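Local atomic coordinates of disulphide isomerase (Xylella fastidiosa, PDB entry 3FK8), a protein that is probably a thioredoxin-fold thiol-disulphide oxidoreductase or isomerase, acting on disulphide bonds of partner proteins. Residues D86-Q89 with D90-A94. Numbering follows the deposited sequence.
Sequences DPIQ and DGIPA
Gly91 N donates to Ile88 O (3.0 Å, 161° at the hydrogen), the hydrogen bond that closes a tight turn between helix 78-83 and strand 94-98. It is the bond of a type I beta turn; the donor stands above the carbonyl plane, 65° out of it, and so is not on a lone pair. Two residues earlier, Gln89 N bonds to Asp86 O at 3.2 Å, so two turns overlap at Ile88 and Gln89.

Apolar contacts join the buried residues. Ile88 and Ile92 run side by side, pointing the same way, and their CG2 methyls meet at 3.7 Å; in both, CG2 is anti to the carbonyl carbon (chi1 72° in Ile88), which puts the two methyls against each other. Ala94 CB points toward 86-89, 3.9 Å from Pro87 CB and 3.3 Å from Pro87 O. Phe36 and Ser81 back Pro87 and Ile88 from the sheet and helix 78-83.

The polar contacts converge on Lys109: its NZ forms a salt bridge with Asp90 OD2 and a hydrogen bond to Asp86 O, tying both turns to one ammonium group.

Ile92 precedes cis-Pro93, the cis-proline of the thioredoxin fold, and touches Cys41 and Cys44 of the probable CxxC motif. Backbone bonds, buried methyls and one lysine thus hold together the loop whose Ile92–cis-Pro93 end packs against this presumed redox site.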
loop_
_atom_site.group_PDB
_atom_site.type_symbol
_atom_site.label_atom_id
_atom_site.label_comp_id
_atom_site.label_asym_id
_atom_site.label_seq_id
_atom_site.Cartn_x
_atom_site.Cartn_y
_atom_site.Cartn_z
ATOM N N ASP A 86 3.924 -3.734 -11.830
ATOM C CA ASP A 86 2.896 -2.841 -12.395
ATOM C C ASP A 86 1.587 -2.823 -11.646
ATOM O O ASP A 86 0.553 -2.877 -12.300
ATOM C CB ASP A 86 2.648 -3.170 -13.863
ATOM C CG ASP A 86 3.862 -2.960 -14.714
ATOM O OD1 ASP A 86 4.371 -1.818 -14.761
ATOM O OD2 ASP A 86 4.280 -3.936 -15.378
ATOM N N PRO A 87 1.598 -2.716 -10.318
ATOM C CA PRO A 87 0.344 -2.805 -9.575
ATOM C C PRO A 87 -0.676 -1.724 -9.994
ATOM O O PRO A 87 -1.866 -1.953 -9.873
ATOM C CB PRO A 87 0.803 -2.553 -8.117
ATOM C CG PRO A 87 2.106 -1.845 -8.248
ATOM C CD PRO A 87 2.737 -2.490 -9.401
ATOM N N ILE A 88 -0.215 -0.551 -10.424
ATOM C CA ILE A 88 -1.136 0.558 -10.683
ATOM C C ILE A 88 -1.796 0.481 -12.030
ATOM O O ILE A 88 -2.713 1.241 -12.305
ATOM C CB ILE A 88 -0.458 1.943 -10.558
ATOM C CG1 ILE A 88 0.505 2.228 -11.725
ATOM C CG2 ILE A 88 0.183 2.044 -9.194
ATOM C CD1 ILE A 88 1.204 3.564 -11.623
ATOM N N GLN A 89 -1.334 -0.407 -12.904
ATOM C CA GLN A 89 -1.904 -0.368 -14.269
ATOM C C GLN A 89 -3.369 -0.802 -14.294
ATOM O O GLN A 89 -4.111 -0.489 -15.198
ATOM C CB GLN A 89 -0.949 -1.049 -15.279
ATOM C CG GLN A 89 0.388 -0.246 -15.495
ATOM C CD GLN A 89 1.311 -0.749 -16.619
ATOM O OE1 GLN A 89 1.112 -1.820 -17.197
ATOM N NE2 GLN A 89 2.362 0.036 -16.899
ATOM N N ASP A 90 -3.773 -1.426 -13.224
ATOM C CA ASP A 90 -5.026 -1.945 -13.055
ATOM C C ASP A 90 -5.924 -1.048 -12.151
ATOM O O ASP A 90 -7.037 -1.452 -11.804
ATOM C CB ASP A 90 -4.804 -3.396 -12.543
ATOM C CG ASP A 90 -4.085 -4.279 -13.578
ATOM O OD1 ASP A 90 -4.581 -4.407 -14.717
ATOM O OD2 ASP A 90 -3.005 -4.838 -13.282
ATOM N N GLY A 91 -5.427 0.168 -11.808
ATOM C CA GLY A 91 -6.093 1.194 -10.999
ATOM C C GLY A 91 -5.392 1.442 -9.658
ATOM O O GLY A 91 -4.647 0.580 -9.186
ATOM N N ILE A 92 -5.693 2.585 -9.046
ATOM C CA ILE A 92 -5.260 2.917 -7.692
ATOM C C ILE A 92 -6.464 3.108 -6.770
ATOM O O ILE A 92 -7.557 3.444 -7.219
ATOM C CB ILE A 92 -4.301 4.167 -7.648
ATOM C CG1 ILE A 92 -4.987 5.371 -8.296
ATOM C CG2 ILE A 92 -2.933 3.832 -8.271
ATOM C CD1 ILE A 92 -4.225 6.664 -8.008
ATOM N N PRO A 93 -6.280 2.876 -5.462
ATOM C CA PRO A 93 -5.047 2.394 -4.824
ATOM C C PRO A 93 -4.750 0.982 -5.202
ATOM O O PRO A 93 -5.645 0.216 -5.533
ATOM C CB PRO A 93 -5.366 2.520 -3.319
ATOM C CG PRO A 93 -6.873 2.369 -3.273
ATOM C CD PRO A 93 -7.379 3.060 -4.501
ATOM N N ALA A 94 -3.480 0.625 -5.181
ATOM C CA ALA A 94 -2.992 -0.725 -5.498
ATOM C C ALA A 94 -1.962 -1.124 -4.487
ATOM O O ALA A 94 -1.291 -0.278 -3.918
ATOM C CB ALA A 94 -2.419 -0.771 -6.894
#